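Local coordinates for protein UDP-N-acetylglucosamine 2-epimerase (Listeria monocytogenes, PDB 3OT5) that probably interconverts UDP-N-acetylglucosamine and UDP-N-acetylmannosamine by inverting the configuration at C2 of the sugar, at residues E51-P54 / E55-E58; K91-T94 / L95-T99; S175-K178 / Q179-E182; T208-K211 / D212-P216; A247-E250 / I251-R255. One frame throughout, in Å; residues are numbered along the deposited sequence.

Overall arrangement
The five contacts are local ones, following one another along the chain from the 50s to the 250s, in a two-domain protein built from Rossmann-like halves, the GT-B arrangement. Contacts 1, 2 and 3 belong to the first half, with its seven-stranded parallel sheet: a helix-to-strand turn and two helix starts, their centres 27 to 35 Å apart. Contact 4 lies in the link that follows the last strand of that sheet and precedes strand 225-229. Contact 5 closes helix 240-254 beside the six-stranded sheet of the second half; its centre is about 51 Å from that of contact 1. Their role is probably structural, finishing helix ends and loops in both domains.

Contact 1. Residues E51-P54 / E55-E58; sequences EKEP and ETFE
A tight turn linking helix 37-51 to strand 57-63 of the first Rossmann-like domain brings Glu53 back against Thr56 and Phe57. Pro54 and Glu55 occupy its corner with backbone angles close to those of a type I turn. The carbonyl of Glu53 is gripped twice: Phe57 N donates to Glu53 O at 3.0 Å, nearly in line with the C=O bond, while Thr56 N approaches Glu53 O at 3.1 Å from above the carbonyl plane.

The side chain of Glu53 adds a third link. With CG anti to its own backbone N (chi1 -168°) and the rest of the chain extended, the carboxylate is carried to the hydroxyl of Thr56, and Thr56 OG1 donates to Glu53 OE1 at 2.8 Å, meeting that oxygen on its anti side and 30° out of the carboxylate plane. The other oxygen lies toward the aromatic ring, Glu53 OE2 being 3.9 Å from Phe57 CE2, with carboxylate and ring planes 75° apart. Thr56 CG2 sits over the centre of one face of that same ring. The exposed Glu55 folds back, its chain bent at chi2, until Glu55 OE1 stands 3.5 Å from Pro54 CD. A carbon-hydrogen contact from Pro54 CA to Phe57 O, 3.6 Å long, completes the turn.

Thr56 and Glu58 pair through their backbones with strand 28-34. Phe57 is buried between that strand and helix 380-392, whose Lys389 also makes a long, weak ion pair with Glu53.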
loop_
_atom_site.group_PDB
_atom_site.type_symbol
_atom_site.label_atom_id
_atom_site.label_comp_id
_atom_site.label_asym_id
_atom_site.label_seq_id
_atom_site.Cartn_x
_atom_site.Cartn_y
_atom_site.Cartn_z
ATOM N N GLU A 51 0.879 20.482 -2.193
ATOM C CA GLU A 51 1.909 21.398 -2.627
ATOM C C GLU A 51 1.709 21.893 -4.076
ATOM O O GLU A 51 2.317 22.879 -4.472
ATOM C CB GLU A 51 3.283 20.787 -2.412
ATOM C CG GLU A 51 3.578 20.586 -0.941
ATOM C CD GLU A 51 4.939 20.008 -0.691
ATOM O OE1 GLU A 51 5.699 19.840 -1.667
ATOM O OE2 GLU A 51 5.248 19.726 0.486
ATOM N N LYS A 52 0.855 21.226 -4.849
ATOM C CA LYS A 52 0.559 21.668 -6.216
ATOM C C LYS A 52 -0.466 22.798 -6.185
ATOM O O LYS A 52 -0.680 23.475 -7.191
ATOM C CB LYS A 52 -0.015 20.543 -7.080
ATOM C CG LYS A 52 0.893 19.361 -7.314
ATOM C CD LYS A 52 0.201 18.324 -8.209
ATOM C CE LYS A 52 0.955 16.974 -8.205
ATOM N NZ LYS A 52 2.372 17.073 -8.675
ATOM N N GLU A 53 -1.106 23.001 -5.038
ATOM C CA GLU A 53 -2.114 24.043 -4.920
ATOM C C GLU A 53 -1.824 24.945 -3.701
ATOM O O GLU A 53 -2.623 25.041 -2.769
ATOM C CB GLU A 53 -3.500 23.384 -4.875
ATOM C CG GLU A 53 -4.654 24.337 -5.033
ATOM C CD GLU A 53 -6.010 23.638 -5.106
ATOM O OE1 GLU A 53 -7.037 24.340 -4.985
ATOM O OE2 GLU A 53 -6.049 22.403 -5.286
ATOM N N PRO A 54 -0.671 25.624 -3.717
ATOM C CA PRO A 54 -0.289 26.482 -2.603
ATOM C C PRO A 54 -1.164 27.720 -2.436
ATOM O O PRO A 54 -1.096 28.349 -1.393
ATOM C CB PRO A 54 1.139 26.889 -2.961
ATOM C CG PRO A 54 1.157 26.855 -4.450
ATOM C CD PRO A 54 0.329 25.664 -4.796
ATOM N N GLU A 55 -1.951 28.090 -3.455
ATOM C CA GLU A 55 -2.833 29.246 -3.317
ATOM C C GLU A 55 -3.992 28.911 -2.374
ATOM O O GLU A 55 -4.657 29.815 -1.861
ATOM C CB GLU A 55 -3.392 29.775 -4.656
ATOM C CG GLU A 55 -4.319 28.859 -5.493
ATOM C CD GLU A 55 -3.581 27.811 -6.334
ATOM O OE1 GLU A 55 -2.429 27.453 -6.000
ATOM O OE2 GLU A 55 -4.167 27.352 -7.347
ATOM N N THR A 56 -4.221 27.619 -2.160
ATOM C CA THR A 56 -5.300 27.149 -1.311
ATOM C C THR A 56 -4.815 26.513 -0.024
ATOM O O THR A 56 -5.371 26.761 1.028
ATOM C CB THR A 56 -6.104 26.032 -2.017
ATOM O OG1 THR A 56 -6.584 26.487 -3.284
ATOM C CG2 THR A 56 -7.268 25.574 -1.150
ATOM N N PHE A 57 -3.776 25.686 -0.125
ATOM C CA PHE A 57 -3.269 24.952 1.021
ATOM C C PHE A 57 -1.903 25.325 1.549
ATOM O O PHE A 57 -1.022 25.758 0.830
ATOM C CB PHE A 57 -3.179 23.466 0.678
ATOM C CG PHE A 57 -4.483 22.842 0.264
ATOM C CD1 PHE A 57 -5.429 22.501 1.209
ATOM C CD2 PHE A 57 -4.728 22.532 -1.070
ATOM C CE1 PHE A 57 -6.614 21.908 0.833
ATOM C CE2 PHE A 57 -5.919 21.938 -1.453
ATOM C CZ PHE A 57 -6.854 21.619 -0.507
ATOM N N GLU A 58 -1.758 25.099 2.839
ATOM C CA GLU A 58 -0.519 25.281 3.554
ATOM C C GLU A 58 -0.266 23.852 4.059
ATOM O O GLU A 58 -1.105 23.274 4.744
ATOM C CB GLU A 58 -0.697 26.286 4.678
ATOM C CG GLU A 58 0.566 26.581 5.491
ATOM C CD GLU A 58 0.399 27.774 6.434
ATOM O OE1 GLU A 58 -0.551 28.580 6.234
ATOM O OE2 GLU A 58 1.239 27.923 7.357
#

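Contact 2. Residues K91-T94 / L95-T99; sequences KGQT and LAEIT
Thr94, Glu97 and Gln93 carry this contact, and each of the first two serves the backbone of the other. Thr94 is the N-cap of helix 95-113. Its OG1, placed between its own backbone N and carbonyl carbon (chi1 73°), faces into the first turn and accepts from the amide: Glu97 N lies 3.2 Å from Thr94 OG1.

Glu97 returns the favour. Its extended side chain reaches back past the start of the helix, so that Thr94 N donates to Glu97 OE2 at 3.0 Å in a nearly straight bond of 164°, arriving from above the carboxylate plane. The same oxygen takes a second, weak bond from Gln93 NE2, 2.7 Å from Glu97 OE2 but bent to 125°; the two chains cross at about a right angle. Two N-H groups thus converge on one carboxylate oxygen at a surface site.

The first helical turn closes with Ile98 N bonded to Thr94 O at 3.0 Å, and Ile98 CG1 packs 4.0 Å from Gln93 CB. Such reciprocal bonding between the N-cap and the residue three positions on is a capping box, here fixing the beginning of helix 95-113.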
loop_
_atom_site.group_PDB
_atom_site.type_symbol
_atom_site.label_atom_id
_atom_site.label_comp_id
_atom_site.label_asym_id
_atom_site.label_seq_id
_atom_site.Cartn_x
_atom_site.Cartn_y
_atom_site.Cartn_z
ATOM N N LYS A 91 14.015 1.173 21.367
ATOM C CA LYS A 91 12.587 1.047 21.091
ATOM C C LYS A 91 11.932 -0.155 21.794
ATOM O O LYS A 91 11.211 -0.953 21.181
ATOM C CB LYS A 91 12.323 1.062 19.570
ATOM C CG LYS A 91 13.205 0.137 18.706
ATOM C CD LYS A 91 12.987 -1.351 18.960
ATOM C CE LYS A 91 13.811 -2.203 18.003
ATOM N NZ LYS A 91 13.578 -3.662 18.197
ATOM N N GLY A 92 12.192 -0.264 23.095
ATOM C CA GLY A 92 11.612 -1.319 23.924
ATOM C C GLY A 92 10.463 -0.685 24.685
ATOM O O GLY A 92 10.385 -0.767 25.912
ATOM N N GLN A 93 9.567 -0.040 23.943
ATOM C CA GLN A 93 8.438 0.656 24.538
ATOM C C GLN A 93 7.150 -0.112 24.340
ATOM O O GLN A 93 6.923 -0.697 23.282
ATOM C CB GLN A 93 8.312 2.062 23.933
ATOM C CG GLN A 93 9.606 2.903 24.016
ATOM C CD GLN A 93 10.119 3.090 25.439
ATOM O OE1 GLN A 93 11.286 3.446 25.648
ATOM N NE2 GLN A 93 9.258 2.836 26.426
ATOM N N THR A 94 6.300 -0.101 25.364
ATOM C CA THR A 94 5.027 -0.794 25.289
ATOM C C THR A 94 4.098 -0.008 24.388
ATOM O O THR A 94 4.394 1.129 23.984
ATOM C CB THR A 94 4.339 -0.949 26.661
ATOM O OG1 THR A 94 3.828 0.321 27.096
ATOM C CG2 THR A 94 5.305 -1.551 27.715
ATOM N N LEU A 95 2.956 -0.615 24.095
ATOM C CA LEU A 95 1.962 -0.002 23.260
ATOM C C LEU A 95 1.377 1.228 23.960
ATOM O O LEU A 95 1.103 2.262 23.326
ATOM C CB LEU A 95 0.878 -1.018 22.967
ATOM C CG LEU A 95 -0.083 -0.594 21.875
ATOM C CD1 LEU A 95 0.682 -0.023 20.661
ATOM C CD2 LEU A 95 -0.937 -1.785 21.489
ATOM N N ALA A 96 1.190 1.109 25.270
ATOM C CA ALA A 96 0.655 2.194 26.068
ATOM C C ALA A 96 1.577 3.405 26.025
ATOM O O ALA A 96 1.122 4.531 25.937
ATOM C CB ALA A 96 0.468 1.746 27.520
ATOM N N GLU A 97 2.880 3.154 26.069
ATOM C CA GLU A 97 3.873 4.217 26.076
ATOM C C GLU A 97 4.023 4.904 24.738
ATOM O O GLU A 97 4.179 6.123 24.690
ATOM C CB GLU A 97 5.207 3.664 26.554
ATOM C CG GLU A 97 5.181 3.287 28.011
ATOM C CD GLU A 97 6.357 2.415 28.423
ATOM O OE1 GLU A 97 6.624 2.330 29.644
ATOM O OE2 GLU A 97 7.005 1.813 27.526
ATOM N N ILE A 98 3.974 4.126 23.665
ATOM C CA ILE A 98 4.075 4.655 22.321
ATOM C C ILE A 98 2.902 5.593 22.094
ATOM O O ILE A 98 3.053 6.702 21.591
ATOM C CB ILE A 98 4.056 3.515 21.261
ATOM C CG1 ILE A 98 5.322 2.650 21.375
ATOM C CG2 ILE A 98 3.959 4.064 19.853
ATOM C CD1 ILE A 98 5.316 1.398 20.452
ATOM N N THR A 99 1.727 5.129 22.490
ATOM C CA THR A 99 0.485 5.883 22.335
ATOM C C THR A 99 0.544 7.190 23.110
ATOM O O THR A 99 0.255 8.246 22.573
ATOM C CB THR A 99 -0.698 5.034 22.792
ATOM O OG1 THR A 99 -0.713 3.817 22.027
ATOM C CG2 THR A 99 -2.022 5.770 22.625
#

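Contact 3. Residues S175-K178 / Q179-E182; sequences SPTK and QAKE
The carboxylate of Glu182 has the aliphatic chain of Lys178 beside it: Glu182 OE1 lies 3.6 Å from Lys178 CE. The flat peptide groups one turn earlier are held by the regular helix bonds, Glu182 N donating to Lys178 O at 2.9 Å and Lys181 N to Thr177 O at 3.2 Å.

Ahead of these bonds stands the N-cap, Thr177. Its hydroxyl, at chi1 62°, turns toward the first turn of the helix and accepts from the third amide along, Ala180 N being 3.2 Å from Thr177 OG1. The methyl of Ala180 points back at the incoming chain, where Pro176 CD touches Ala180 CB at 3.6 Å and Ser175 CB lies 3.7 Å from the same methyl. Ser175 OG itself bonds to Ala146 O, and the extended Lys181 ends in a salt bridge with Asp400.

The chemistry therefore divides in two. A capped helix start, whose inner side of Ser175 to Thr177 with Ala180 is buried, joins strand 172-175 to helix 178-186. Towards solvent, Lys178 NZ and Glu182 OE1 stay 4.5 Å apart, too far for direct pairing, which suggests only a modest electrostatic attraction.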
loop_
_atom_site.group_PDB
_atom_site.type_symbol
_atom_site.label_atom_id
_atom_site.label_comp_id
_atom_site.label_asym_id
_atom_site.label_seq_id
_atom_site.Cartn_x
_atom_site.Cartn_y
_atom_site.Cartn_z
ATOM N N SER A 175 -12.150 6.641 2.010
ATOM C CA SER A 175 -12.119 5.195 1.880
ATOM C C SER A 175 -11.440 4.787 0.590
ATOM O O SER A 175 -11.555 5.473 -0.418
ATOM C CB SER A 175 -13.537 4.626 1.912
ATOM O OG SER A 175 -14.163 4.910 3.152
ATOM N N PRO A 176 -10.713 3.676 0.624
ATOM C CA PRO A 176 -10.064 3.266 -0.591
ATOM C C PRO A 176 -11.027 2.533 -1.507
ATOM O O PRO A 176 -10.825 2.529 -2.715
ATOM C CB PRO A 176 -8.971 2.321 -0.096
ATOM C CG PRO A 176 -9.560 1.699 1.102
ATOM C CD PRO A 176 -10.386 2.783 1.749
ATOM N N THR A 177 -12.082 1.954 -0.945
ATOM C CA THR A 177 -13.033 1.188 -1.741
ATOM C C THR A 177 -14.472 1.385 -1.308
ATOM O O THR A 177 -14.757 1.948 -0.238
ATOM C CB THR A 177 -12.747 -0.320 -1.625
ATOM O OG1 THR A 177 -12.898 -0.728 -0.258
ATOM C CG2 THR A 177 -11.329 -0.646 -2.093
ATOM N N LYS A 178 -15.377 0.897 -2.153
ATOM C CA LYS A 178 -16.792 0.983 -1.887
ATOM C C LYS A 178 -17.073 0.219 -0.593
ATOM O O LYS A 178 -17.850 0.687 0.251
ATOM C CB LYS A 178 -17.605 0.413 -3.058
ATOM C CG LYS A 178 -19.123 0.586 -2.897
ATOM C CD LYS A 178 -19.903 -0.000 -4.076
ATOM C CE LYS A 178 -21.419 0.160 -3.886
ATOM N NZ LYS A 178 -22.223 -0.376 -5.051
ATOM N N GLN A 179 -16.413 -0.937 -0.441
ATOM C CA GLN A 179 -16.558 -1.795 0.739
ATOM C C GLN A 179 -16.225 -1.060 2.014
ATOM O O GLN A 179 -16.953 -1.146 2.981
ATOM C CB GLN A 179 -15.632 -3.005 0.631
ATOM C CG GLN A 179 -15.697 -4.005 1.808
ATOM C CD GLN A 179 -17.076 -4.624 1.997
ATOM O OE1 GLN A 179 -17.999 -3.982 2.504
ATOM N NE2 GLN A 179 -17.200 -5.903 1.649
ATOM N N ALA A 180 -15.096 -0.364 2.023
ATOM C CA ALA A 180 -14.678 0.394 3.201
ATOM C C ALA A 180 -15.719 1.457 3.547
ATOM O O ALA A 180 -15.939 1.765 4.727
ATOM C CB ALA A 180 -13.312 1.038 2.965
ATOM N N LYS A 181 -16.351 2.023 2.523
ATOM C CA LYS A 181 -17.382 3.031 2.728
ATOM C C LYS A 181 -18.575 2.385 3.404
ATOM O O LYS A 181 -19.079 2.905 4.397
ATOM C CB LYS A 181 -17.784 3.717 1.414
ATOM C CG LYS A 181 -18.924 4.731 1.565
ATOM C CD LYS A 181 -19.037 5.645 0.345
ATOM C CE LYS A 181 -20.028 6.779 0.565
ATOM N NZ LYS A 181 -19.937 7.799 -0.529
ATOM N N GLU A 182 -19.019 1.252 2.864
ATOM C CA GLU A 182 -20.142 0.513 3.433
ATOM C C GLU A 182 -19.880 0.139 4.896
ATOM O O GLU A 182 -20.780 0.201 5.719
ATOM C CB GLU A 182 -20.434 -0.727 2.595
ATOM C CG GLU A 182 -20.985 -0.384 1.222
ATOM C CD GLU A 182 -21.071 -1.575 0.302
ATOM O OE1 GLU A 182 -21.813 -1.483 -0.698
ATOM O OE2 GLU A 182 -20.400 -2.599 0.571
#

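Contact 4. Residues T208-K211 / D212-P216; sequences TVQK and DYHHP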
loop_
_atom_site.group_PDB
_atom_site.type_symbol
_atom_site.label_atom_id
_atom_site.label_comp_id
_atom_site.label_asym_id
_atom_site.label_seq_id
_atom_site.Cartn_x
_atom_site.Cartn_y
_atom_site.Cartn_z
ATOM N N THR A 208 7.436 6.951 -7.606
ATOM C CA THR A 208 8.440 5.919 -7.271
ATOM C C THR A 208 8.983 5.191 -8.500
ATOM O O THR A 208 10.148 4.772 -8.517
ATOM C CB THR A 208 7.853 4.893 -6.306
ATOM O OG1 THR A 208 6.727 4.280 -6.918
ATOM C CG2 THR A 208 7.412 5.563 -5.004
ATOM N N VAL A 209 8.134 5.026 -9.513
ATOM C CA VAL A 209 8.531 4.385 -10.762
ATOM C C VAL A 209 9.297 5.407 -11.575
ATOM O O VAL A 209 8.751 6.448 -11.957
ATOM C CB VAL A 209 7.328 3.916 -11.589
ATOM C CG1 VAL A 209 7.805 3.354 -12.924
ATOM C CG2 VAL A 209 6.526 2.882 -10.812
ATOM N N GLN A 210 10.563 5.104 -11.838
ATOM C CA GLN A 210 11.436 6.003 -12.562
ATOM C C GLN A 210 11.296 5.895 -14.069
ATOM O O GLN A 210 11.009 4.829 -14.603
ATOM C CB GLN A 210 12.886 5.708 -12.199
ATOM C CG GLN A 210 13.223 5.841 -10.723
ATOM C CD GLN A 210 14.706 5.617 -10.458
ATOM O OE1 GLN A 210 15.446 5.181 -11.341
ATOM N NE2 GLN A 210 15.146 5.929 -9.248
ATOM N N LYS A 211 11.533 7.019 -14.739
ATOM C CA LYS A 211 11.490 7.123 -16.195
ATOM C C LYS A 211 12.272 5.961 -16.814
ATOM O O LYS A 211 11.730 5.173 -17.590
ATOM C CB LYS A 211 12.114 8.463 -16.611
ATOM C CG LYS A 211 12.120 8.797 -18.095
ATOM C CD LYS A 211 12.992 10.044 -18.325
ATOM C CE LYS A 211 12.996 10.542 -19.767
ATOM N NZ LYS A 211 11.706 11.175 -20.171
ATOM N N ASP A 212 13.545 5.858 -16.448
ATOM C CA ASP A 212 14.411 4.811 -16.956
ATOM C C ASP A 212 15.195 4.185 -15.802
ATOM O O ASP A 212 16.356 4.518 -15.567
ATOM C CB ASP A 212 15.354 5.383 -18.017
ATOM C CG ASP A 212 16.151 4.311 -18.730
ATOM O OD1 ASP A 212 16.171 3.147 -18.259
ATOM O OD2 ASP A 212 16.752 4.633 -19.769
ATOM N N TYR A 213 14.542 3.272 -15.091
ATOM C CA TYR A 213 15.144 2.587 -13.950
ATOM C C TYR A 213 16.354 1.745 -14.356
ATOM O O TYR A 213 16.403 1.178 -15.440
ATOM C CB TYR A 213 14.094 1.748 -13.223
ATOM C CG TYR A 213 14.605 0.975 -12.032
ATOM C CD1 TYR A 213 14.867 1.614 -10.825
ATOM C CD2 TYR A 213 14.775 -0.408 -12.097
ATOM C CE1 TYR A 213 15.319 0.897 -9.715
ATOM C CE2 TYR A 213 15.215 -1.137 -10.991
ATOM C CZ TYR A 213 15.489 -0.484 -9.807
ATOM O OH TYR A 213 15.928 -1.203 -8.714
ATOM N N HIS A 214 17.288 1.647 -13.420
ATOM C CA HIS A 214 18.579 0.986 -13.583
ATOM C C HIS A 214 18.821 -0.285 -12.758
ATOM O O HIS A 214 18.909 -0.215 -11.539
ATOM C CB HIS A 214 19.621 2.017 -13.129
ATOM C CG HIS A 214 19.307 2.608 -11.778
ATOM N ND1 HIS A 214 18.421 3.656 -11.613
ATOM C CD2 HIS A 214 19.715 2.264 -10.531
ATOM C CE1 HIS A 214 18.310 3.941 -10.327
ATOM N NE2 HIS A 214 19.085 3.112 -9.649
ATOM N N HIS A 215 18.935 -1.439 -13.410
ATOM C CA HIS A 215 19.258 -2.683 -12.693
ATOM C C HIS A 215 19.704 -3.760 -13.684
ATOM O O HIS A 215 18.960 -4.087 -14.606
ATOM C CB HIS A 215 18.094 -3.215 -11.856
ATOM C CG HIS A 215 18.510 -4.257 -10.857
ATOM N ND1 HIS A 215 18.906 -5.527 -11.221
ATOM C CD2 HIS A 215 18.586 -4.215 -9.505
ATOM C CE1 HIS A 215 19.218 -6.217 -10.138
ATOM N NE2 HIS A 215 19.026 -5.446 -9.083
ATOM N N PRO A 216 20.912 -4.336 -13.477
ATOM C CA PRO A 216 21.504 -5.361 -14.359
ATOM C C PRO A 216 20.523 -6.405 -14.890
ATOM O O PRO A 216 20.441 -6.620 -16.101
ATOM C CB PRO A 216 22.554 -6.048 -13.460
ATOM C CG PRO A 216 22.328 -5.511 -12.073
ATOM C CD PRO A 216 21.716 -4.167 -12.255
#
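From Gln210 to Tyr213 the backbone turns a corner, the two CA atoms coming within 5.2 Å of each other without any clear hydrogen bond between the segments. What joins the two sides of the bend is mainly the amide of Gln210, directed across it toward two rings. Its chain is extended beyond CG, and the carbonyl oxygen does the touching, as a close polar contact against ring carbons at their edges.

Gln210 OE1 approaches the edge of the imidazole, 3.3 Å from His214 CE1 and near the plane of the ring, with the amide turned 39° from that plane. The same oxygen stands at the edge of the phenol ring as well, Gln210 OE1 lying 3.7 Å from Tyr213 CD1; here the planes are 67° apart. Because CG of His214 sits between its own backbone N and carbonyl carbon (chi1 51°), the imidazole folds back toward the bend. Of the tyrosine, just the CD1 edge comes over the rim of one imidazole face, Tyr213 CD1 being 4.1 Å above the plane of the His214 ring.

Although the cluster is at the surface, the loop has firm connections beneath it. Helix 292-301 lies alongside: Asp294 receives a hydrogen bond from the hydroxyl of Tyr213, and Asn297 bonds to the backbone of both Thr208 and Gln210. Helix 200-208 ends at the start of the loop, and at its far end His215 is the N-cap of helix 216-219, its ND1 bonded to Ile217 N.

Contact 5. Residues A247-E250 / I251-R255; sequences AVRE and IVESR
Arg249 and Glu253, one helical turn apart, are brought together by a bend in one chain and a straight run in the other. CG of Arg249 leaves anti to the backbone N, and a turn at chi2 (75°) swings the guanidinium along the helix; Glu253 takes chi1 -65° and then extends to meet it. The result is a salt bridge in which Arg249 NE donates to Glu253 OE2 at 2.7 Å. The anti lone pair of that oxygen is used, the oxygen lies slightly out of the guanidinium plane, and the two flat groups are turned 70° apart. Since the bond engages NE, the outer nitrogens can serve other partners, and NH1 indeed bonds to Gly279 O.

On the neighbouring flank, Ser254 doubles the regular helix bond. Both Ser254 OG, at 2.7 Å from Glu250 O, and Ser254 N, at 2.9 Å from Glu250 O, donate to that carbonyl, arriving from opposite faces of its plane. The hydroxyl of Ser254 thus finds its acceptor within the last turn of its own helix. The alpha-helical i to i+4 bonding continues with Val252 N bonded to Val248 O at 2.9 Å, and on the buried side Val248 CG1 meets Ile251 CD1 at 4.3 Å.

These residues form the last turns of helix 240-254. Val248 and Val252 pack on Leu260 of strand 258-263, Arg249 leans on helix 268-278, and Ala247 and Ile251 face helix 348-360, whose Asp360 makes a salt bridge with Arg255 just past the helix end.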
loop_
_atom_site.group_PDB
_atom_site.type_symbol
_atom_site.label_atom_id
_atom_site.label_comp_id
_atom_site.label_asym_id
_atom_site.label_seq_id
_atom_site.Cartn_x
_atom_site.Cartn_y
_atom_site.Cartn_z
ATOM N N ALA A 247 7.546 -25.092 -7.735
ATOM C CA ALA A 247 6.597 -24.701 -8.771
ATOM C C ALA A 247 7.207 -23.706 -9.756
ATOM O O ALA A 247 7.153 -23.923 -10.962
ATOM C CB ALA A 247 5.344 -24.105 -8.147
ATOM N N VAL A 248 7.775 -22.618 -9.231
ATOM C CA VAL A 248 8.380 -21.584 -10.065
ATOM C C VAL A 248 9.630 -22.101 -10.793
ATOM O O VAL A 248 9.894 -21.720 -11.929
ATOM C CB VAL A 248 8.643 -20.274 -9.266
ATOM C CG1 VAL A 248 7.318 -19.638 -8.858
ATOM C CG2 VAL A 248 9.509 -20.529 -8.040
ATOM N N ARG A 249 10.392 -22.974 -10.146
ATOM C CA ARG A 249 11.550 -23.585 -10.785
ATOM C C ARG A 249 11.060 -24.268 -12.056
ATOM O O ARG A 249 11.610 -24.076 -13.143
ATOM C CB ARG A 249 12.158 -24.639 -9.867
ATOM C CG ARG A 249 13.281 -25.473 -10.466
ATOM C CD ARG A 249 14.605 -24.728 -10.595
ATOM N NE ARG A 249 15.627 -25.601 -11.176
ATOM C CZ ARG A 249 16.943 -25.407 -11.104
ATOM N NH1 ARG A 249 17.445 -24.394 -10.414
ATOM N NH2 ARG A 249 17.767 -26.274 -11.681
ATOM N N GLU A 250 10.010 -25.065 -11.902
ATOM C CA GLU A 250 9.428 -25.805 -13.020
ATOM C C GLU A 250 8.841 -24.883 -14.102
ATOM O O GLU A 250 8.898 -25.208 -15.291
ATOM C CB GLU A 250 8.387 -26.814 -12.504
ATOM C CG GLU A 250 7.827 -27.725 -13.581
ATOM C CD GLU A 250 6.976 -28.869 -13.030
ATOM O OE1 GLU A 250 6.235 -29.490 -13.824
ATOM O OE2 GLU A 250 7.049 -29.151 -11.810
ATOM N N ILE A 251 8.280 -23.745 -13.697
ATOM C CA ILE A 251 7.729 -22.779 -14.649
ATOM C C ILE A 251 8.892 -22.254 -15.489
ATOM O O ILE A 251 8.822 -22.211 -16.729
ATOM C CB ILE A 251 7.018 -21.591 -13.936
ATOM C CG1 ILE A 251 5.784 -22.064 -13.163
ATOM C CG2 ILE A 251 6.579 -20.541 -14.936
ATOM C CD1 ILE A 251 5.159 -20.974 -12.278
ATOM N N VAL A 252 9.972 -21.881 -14.805
ATOM C CA VAL A 252 11.167 -21.367 -15.466
ATOM C C VAL A 252 11.796 -22.389 -16.418
ATOM O O VAL A 252 12.169 -22.038 -17.537
ATOM C CB VAL A 252 12.212 -20.886 -14.444
ATOM C CG1 VAL A 252 13.550 -20.595 -15.128
ATOM C CG2 VAL A 252 11.683 -19.670 -13.709
ATOM N N GLU A 253 11.905 -23.644 -15.989
ATOM C CA GLU A 253 12.484 -24.690 -16.849
ATOM C C GLU A 253 11.603 -25.013 -18.057
ATOM O O GLU A 253 12.107 -25.288 -19.140
ATOM C CB GLU A 253 12.745 -25.979 -16.061
ATOM C CG GLU A 253 13.805 -25.849 -14.975
ATOM C CD GLU A 253 14.077 -27.158 -14.251
ATOM O OE1 GLU A 253 13.681 -28.234 -14.763
ATOM O OE2 GLU A 253 14.710 -27.115 -13.174
ATOM N N SER A 254 10.290 -24.970 -17.861
ATOM C CA SER A 254 9.328 -25.282 -18.913
ATOM C C SER A 254 9.170 -24.181 -19.954
ATOM O O SER A 254 8.786 -24.460 -21.095
ATOM C CB SER A 254 7.964 -25.571 -18.286
ATOM O OG SER A 254 8.043 -26.668 -17.388
ATOM N N ARG A 255 9.436 -22.940 -19.554
ATOM C CA ARG A 255 9.329 -21.781 -20.437
ATOM C C ARG A 255 10.656 -21.031 -20.430
ATOM O O ARG A 255 10.953 -20.265 -19.500
ATOM C CB ARG A 255 8.189 -20.870 -19.978
ATOM C CG ARG A 255 6.821 -21.521 -20.035
ATOM C CD ARG A 255 6.451 -21.911 -21.472
ATOM N NE ARG A 255 5.110 -22.483 -21.546
ATOM C CZ ARG A 255 4.827 -23.777 -21.393
ATOM N NH1 ARG A 255 3.567 -24.179 -21.475
ATOM N NH2 ARG A 255 5.787 -24.673 -21.153
#